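Local coordinates for protein endolysin (Clostridium phage phiCD27, PDB 3QAY) that probably cleaves the N-acetylmuramoyl-L-alanine amide bond in the cell wall of Clostridium difficile, with a zinc ion bound in its catalytic domain, at residues T118-R123 / K159-E164; K129-L134 / A141-S146. All coordinates share one frame; numbering follows the deposited sequence.

Contact 1: residues T118-R123 / K159-E164; sequences TVFKNR and KKLGHE. With PO4 (phosphate ion), chain H.
V119 and L161 meet tip to tip. The branched end of the leucine faces the fork of the valine. V119 CG1 lies 3.8 Å from L161 CD2, and V119 CG2 is equally near that methyl. V119 CG1 stands anti to the backbone N (chi1 176°), which turns both valine methyls to L161. L161 CD1 is also 3.8 Å from V119 CG1, so both leucine methyls touch the valine. F120 joins from beside V119: its CE2 is 4.2 Å from L161 CD2. V119 CG1 also sits over one face of the F120 ring, 4.1 Å above the plane and offset toward the rim. The leucine is therefore met by a valine and a ring that already pack on each other.

Further out, F120 also packs on D154, K157 and I166 of helix 152-175. K121 takes no part in the packing. Its chain bends at its last torsion, and K121 NZ donates to O1 of a phosphate ion at 2.9 Å, an ion probably from the crystallisation liquor. Between 118-123 and 159-164 the 110 Å² of buried surface is purely apolar. The hydrogen bond from K157 NZ to V119 O adds a polar tie to the same helix.

Contact 2: residues K129-L134 / A141-S146; sequences KRLYIL and AVLIES
L134 and A141 are the nearest backbone pair, with L134 CA 5.7 Å from A141 CA, where the chain leaves the short helix 132-135 and enters strand 140-148. The motif is a short helix packed on the mixed sheet of the α/β amidase fold. L131 holds the N-cap position of the helix. L131 O accepts a hydrogen bond from L134 N at 3.1 Å, which closes the first turn.

No hydrogen bond crosses between the segments. Three apolar side chains of the helical segment meet the strand instead. L134 places CD2 against the start of the strand, 3.7 Å from A141 CB. L134 CD2 is also 3.7 Å from A141 O, so it packs on backbone as well as side chain. A141 CB also lies 4.0 Å from I133 O, a carbonyl that is hydrogen-bonded to S137 OG.

L143 points toward 129-134, two residues along the strand from A141. With its CG anti to the backbone N (chi1 -174°), the side chain carries CD1 out to L131 and I133. Each of these crosses it at about a right angle. V142 points away and packs on V98 in strand 96-100.

The neighbouring strands complete the surroundings. L131 and L143 both touch L99, and I133 touches E83. L143 also touches H85, a zinc ligand together with H10 and E27. The L143 side chain is about 6 Å from the zinc ion, so this packing borders the metal site. Y132 packs instead on helix 64-75, and its OH is hydrogen-bonded to K69 NZ.

One methyl of L143 takes both partners from 129-134: its CD1 is 3.6 Å from L131 CD1 and 4.2 Å from I133 CG2.

The two contacts lie on opposite sides of the chain's centre, with their own centres 20 Å apart. Along the chain contact 2 is nested inside contact 1. The order is 118-123, 129-134, 141-146, then 159-164. Strand 122-127 leads on to helix 132-135, and strand 140-148 leads on to helix 152-175. Both contacts reach the same mixed sheet. They meet directly where F120 CD2 packs 4.1 Å from S146 O. The nesting means that the chain between the contact 1 segments enters the sheet at edge strand 122-127, returns by strand 140-148 beyond strand 96-100, and comes back to its start through helix 152-175.

Contact 1: residues T118-R123 / K159-E164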
loop_
_atom_site.group_PDB
_atom_site.type_symbol
_atom_site.label_atom_id
_atom_site.label_comp_id
_atom_site.label_asym_id
_atom_site.label_seq_id
_atom_site.Cartn_x
_atom_site.Cartn_y
_atom_site.Cartn_z
ATOM N N THR A 118 6.676 14.887 2.948
ATOM C CA THR A 118 6.518 15.956 3.925
ATOM C C THR A 118 6.857 15.510 5.358
ATOM O O THR A 118 7.124 16.348 6.229
ATOM C CB THR A 118 5.074 16.488 3.890
ATOM O OG1 THR A 118 5.035 17.816 4.426
ATOM C CG2 THR A 118 4.151 15.577 4.681
ATOM N N VAL A 119 6.834 14.197 5.593
ATOM C CA VAL A 119 7.108 13.607 6.908
ATOM C C VAL A 119 8.282 12.617 6.882
ATOM O O VAL A 119 9.134 12.631 7.770
ATOM C CB VAL A 119 5.859 12.880 7.434
ATOM C CG1 VAL A 119 6.155 12.177 8.747
ATOM C CG2 VAL A 119 4.705 13.879 7.582
ATOM N N PHE A 120 8.309 11.764 5.863
ATOM C CA PHE A 120 9.369 10.781 5.678
ATOM C C PHE A 120 10.377 11.244 4.626
ATOM O O PHE A 120 10.152 12.231 3.919
ATOM C CB PHE A 120 8.762 9.451 5.217
ATOM C CG PHE A 120 7.737 8.897 6.155
ATOM C CD1 PHE A 120 8.122 8.137 7.246
ATOM C CD2 PHE A 120 6.384 9.139 5.951
ATOM C CE1 PHE A 120 7.180 7.633 8.124
ATOM C CE2 PHE A 120 5.434 8.634 6.824
ATOM C CZ PHE A 120 5.830 7.879 7.913
ATOM N N LYS A 121 11.484 10.518 4.515
ATOM C CA LYS A 121 12.407 10.719 3.401
ATOM C C LYS A 121 11.708 10.321 2.101
ATOM O O LYS A 121 11.173 9.218 2.005
ATOM C CB LYS A 121 13.660 9.866 3.590
ATOM C CG LYS A 121 14.639 9.912 2.423
ATOM C CD LYS A 121 15.738 8.886 2.609
ATOM C CE LYS A 121 16.836 9.055 1.585
ATOM N NZ LYS A 121 17.736 10.201 1.913
ATOM N N ASN A 122 11.701 11.216 1.113
ATOM C CA ASN A 122 11.147 10.891 -0.202
ATOM C C ASN A 122 12.180 10.113 -1.012
ATOM O O ASN A 122 13.094 10.701 -1.584
ATOM C CB ASN A 122 10.723 12.162 -0.952
ATOM C CG ASN A 122 9.991 11.865 -2.257
ATOM O OD1 ASN A 122 10.015 10.739 -2.770
ATOM N ND2 ASN A 122 9.333 12.882 -2.801
ATOM N N ARG A 123 12.027 8.791 -1.048
ATOM C CA ARG A 123 12.933 7.923 -1.811
ATOM C C ARG A 123 12.640 7.954 -3.312
ATOM O O ARG A 123 13.462 7.508 -4.106
ATOM C CB ARG A 123 12.870 6.475 -1.299
ATOM C CG ARG A 123 13.270 6.321 0.168
ATOM C CD ARG A 123 12.877 4.954 0.732
ATOM N NE ARG A 123 13.607 3.850 0.107
ATOM C CZ ARG A 123 14.848 3.477 0.410
ATOM N NH1 ARG A 123 15.549 4.110 1.348
ATOM N NH2 ARG A 123 15.402 2.455 -0.240
ATOM N N LYS A 159 3.337 6.519 14.027
ATOM C CA LYS A 159 2.506 6.587 15.230
ATOM C C LYS A 159 2.158 8.030 15.641
ATOM O O LYS A 159 1.107 8.269 16.237
ATOM C CB LYS A 159 3.171 5.842 16.387
ATOM C CG LYS A 159 3.166 4.332 16.207
ATOM C CD LYS A 159 3.651 3.599 17.454
ATOM C CE LYS A 159 5.143 3.779 17.687
ATOM N NZ LYS A 159 5.602 3.074 18.914
ATOM N N LYS A 160 3.025 8.984 15.313
ATOM C CA LYS A 160 2.715 10.403 15.520
ATOM C C LYS A 160 1.606 10.851 14.565
ATOM O O LYS A 160 0.619 11.444 14.995
ATOM C CB LYS A 160 3.971 11.268 15.359
ATOM C CG LYS A 160 3.743 12.765 15.497
ATOM C CD LYS A 160 5.057 13.511 15.744
ATOM C CE LYS A 160 4.863 15.024 15.736
ATOM N NZ LYS A 160 5.964 15.732 16.477
ATOM N N LEU A 161 1.761 10.541 13.278
ATOM C CA LEU A 161 0.739 10.863 12.270
ATOM C C LEU A 161 -0.562 10.115 12.532
ATOM O O LEU A 161 -1.649 10.668 12.363
ATOM C CB LEU A 161 1.221 10.510 10.858
ATOM C CG LEU A 161 1.911 11.588 10.033
ATOM C CD1 LEU A 161 2.946 12.319 10.853
ATOM C CD2 LEU A 161 2.536 10.963 8.804
ATOM N N GLY A 162 -0.439 8.854 12.933
ATOM C CA GLY A 162 -1.593 7.966 13.066
ATOM C C GLY A 162 -2.022 7.439 11.710
ATOM O O GLY A 162 -1.553 7.919 10.671
ATOM N N HIS A 163 -2.916 6.453 11.703
ATOM C CA HIS A 163 -3.383 5.868 10.436
ATOM C C HIS A 163 -4.030 6.932 9.541
ATOM O O HIS A 163 -3.850 6.930 8.322
ATOM C CB HIS A 163 -4.372 4.733 10.684
ATOM C CG HIS A 163 -3.814 3.611 11.502
ATOM N ND1 HIS A 163 -2.532 3.138 11.337
ATOM C CD2 HIS A 163 -4.368 2.859 12.480
ATOM C CE1 HIS A 163 -2.321 2.142 12.175
ATOM N NE2 HIS A 163 -3.418 1.952 12.883
ATOM N N GLU A 164 -4.778 7.834 10.168
ATOM C CA GLU A 164 -5.468 8.934 9.487
ATOM C C GLU A 164 -4.489 9.910 8.853
ATOM O O GLU A 164 -4.725 10.412 7.753
ATOM C CB GLU A 164 -6.336 9.662 10.506
ATOM C CG GLU A 164 -7.056 10.905 10.043
ATOM C CD GLU A 164 -7.908 11.456 11.162
ATOM O OE1 GLU A 164 -7.496 12.443 11.812
ATOM O OE2 GLU A 164 -8.962 10.853 11.423
HETATM P P PO4 H . 16.530 13.743 1.404
HETATM O O1 PO4 H . 16.649 12.800 2.580
HETATM O O2 PO4 H . 17.744 14.653 1.360
HETATM O O3 PO4 H . 16.420 12.988 0.103
HETATM O O4 PO4 H . 15.295 14.591 1.598
#

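Contact 2: residues K129-L134 / A141-S146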
loop_
_atom_site.group_PDB
_atom_site.type_symbol
_atom_site.label_atom_id
_atom_site.label_comp_id
_atom_site.label_asym_id
_atom_site.label_seq_id
_atom_site.Cartn_x
_atom_site.Cartn_y
_atom_site.Cartn_z
ATOM N N LYS A 129 8.401 -3.418 -13.392
ATOM C CA LYS A 129 7.473 -4.191 -14.204
ATOM C C LYS A 129 7.495 -5.680 -13.877
ATOM O O LYS A 129 6.774 -6.458 -14.501
ATOM C CB LYS A 129 7.768 -3.981 -15.691
ATOM C CG LYS A 129 7.535 -2.564 -16.182
ATOM C CD LYS A 129 7.658 -2.504 -17.691
ATOM C CE LYS A 129 7.156 -1.194 -18.253
ATOM N NZ LYS A 129 7.268 -1.159 -19.742
ATOM N N ARG A 130 8.309 -6.076 -12.902
ATOM C CA ARG A 130 8.459 -7.485 -12.556
ATOM C C ARG A 130 7.414 -7.970 -11.558
ATOM O O ARG A 130 7.196 -9.174 -11.428
ATOM C CB ARG A 130 9.859 -7.748 -11.995
ATOM C CG ARG A 130 10.970 -7.477 -12.982
ATOM C CD ARG A 130 12.333 -7.665 -12.348
ATOM N NE ARG A 130 12.642 -6.607 -11.388
ATOM C CZ ARG A 130 13.772 -6.535 -10.682
ATOM N NH1 ARG A 130 14.723 -7.462 -10.820
ATOM N NH2 ARG A 130 13.953 -5.530 -9.829
ATOM N N LEU A 131 6.772 -7.045 -10.848
ATOM C CA LEU A 131 5.840 -7.420 -9.796
ATOM C C LEU A 131 4.499 -7.795 -10.405
ATOM O O LEU A 131 3.951 -7.051 -11.218
ATOM C CB LEU A 131 5.665 -6.285 -8.785
ATOM C CG LEU A 131 6.953 -5.832 -8.093
ATOM C CD1 LEU A 131 6.687 -4.623 -7.195
ATOM C CD2 LEU A 131 7.571 -6.968 -7.300
ATOM N N TYR A 132 3.973 -8.946 -9.997
ATOM C CA TYR A 132 2.717 -9.449 -10.537
ATOM C C TYR A 132 1.537 -8.545 -10.215
ATOM O O TYR A 132 0.603 -8.446 -11.008
ATOM C CB TYR A 132 2.431 -10.878 -10.052
ATOM C CG TYR A 132 2.007 -10.995 -8.600
ATOM C CD1 TYR A 132 0.703 -10.705 -8.201
ATOM C CD2 TYR A 132 2.912 -11.410 -7.623
ATOM C CE1 TYR A 132 0.318 -10.816 -6.872
ATOM C CE2 TYR A 132 2.535 -11.526 -6.300
ATOM C CZ TYR A 132 1.239 -11.234 -5.929
ATOM O OH TYR A 132 0.868 -11.351 -4.606
ATOM N N ILE A 133 1.568 -7.885 -9.057
ATOM C CA ILE A 133 0.448 -7.048 -8.657
ATOM C C ILE A 133 0.345 -5.842 -9.593
ATOM O O ILE A 133 -0.734 -5.272 -9.755
ATOM C CB ILE A 133 0.545 -6.611 -7.167
ATOM C CG1 ILE A 133 -0.826 -6.156 -6.649
ATOM C CG2 ILE A 133 1.599 -5.511 -6.984
ATOM C CD1 ILE A 133 -1.905 -7.212 -6.727
ATOM N N LEU A 134 1.465 -5.490 -10.226
ATOM C CA LEU A 134 1.520 -4.412 -11.213
ATOM C C LEU A 134 1.375 -4.891 -12.662
ATOM O O LEU A 134 0.670 -4.270 -13.451
ATOM C CB LEU A 134 2.834 -3.644 -11.066
ATOM C CG LEU A 134 3.067 -3.016 -9.696
ATOM C CD1 LEU A 134 4.431 -2.346 -9.640
ATOM C CD2 LEU A 134 1.956 -2.027 -9.376
ATOM N N ALA A 141 -2.079 0.597 -11.440
ATOM C CA ALA A 141 -1.750 0.145 -10.093
ATOM C C ALA A 141 -0.503 0.825 -9.552
ATOM O O ALA A 141 0.401 1.178 -10.314
ATOM C CB ALA A 141 -1.572 -1.356 -10.069
ATOM N N VAL A 142 -0.477 1.015 -8.232
ATOM C CA VAL A 142 0.728 1.432 -7.532
ATOM C C VAL A 142 0.917 0.594 -6.273
ATOM O O VAL A 142 -0.045 0.162 -5.646
ATOM C CB VAL A 142 0.724 2.942 -7.185
ATOM C CG1 VAL A 142 0.729 3.762 -8.454
ATOM C CG2 VAL A 142 -0.459 3.308 -6.314
ATOM N N LEU A 143 2.172 0.339 -5.938
ATOM C CA LEU A 143 2.504 -0.374 -4.726
ATOM C C LEU A 143 3.158 0.633 -3.808
ATOM O O LEU A 143 4.213 1.181 -4.132
ATOM C CB LEU A 143 3.438 -1.533 -5.044
ATOM C CG LEU A 143 3.795 -2.498 -3.916
ATOM C CD1 LEU A 143 4.426 -3.754 -4.488
ATOM C CD2 LEU A 143 4.726 -1.857 -2.892
ATOM N N ILE A 144 2.525 0.895 -2.670
ATOM C CA ILE A 144 3.038 1.889 -1.732
ATOM C C ILE A 144 3.836 1.220 -0.617
ATOM O O ILE A 144 3.326 0.342 0.102
ATOM C CB ILE A 144 1.913 2.754 -1.122
ATOM C CG1 ILE A 144 1.041 3.360 -2.224
ATOM C CG2 ILE A 144 2.514 3.867 -0.260
ATOM C CD1 ILE A 144 -0.157 4.148 -1.701
ATOM N N GLU A 145 5.102 1.627 -0.506
ATOM C CA GLU A 145 5.948 1.276 0.622
ATOM C C GLU A 145 6.012 2.523 1.512
ATOM O O GLU A 145 6.894 3.371 1.344
ATOM C CB GLU A 145 7.347 0.878 0.133
ATOM C CG GLU A 145 7.349 -0.285 -0.870
ATOM C CD GLU A 145 7.830 -1.605 -0.282
ATOM O OE1 GLU A 145 8.346 -1.618 0.851
ATOM O OE2 GLU A 145 7.710 -2.634 -0.975
ATOM N N SER A 146 5.067 2.617 2.447
ATOM C CA SER A 146 4.818 3.857 3.210
ATOM C C SER A 146 6.004 4.323 4.046
ATOM O O SER A 146 6.303 5.522 4.093
ATOM C CB SER A 146 3.601 3.685 4.130
ATOM O OG SER A 146 2.397 3.573 3.390
#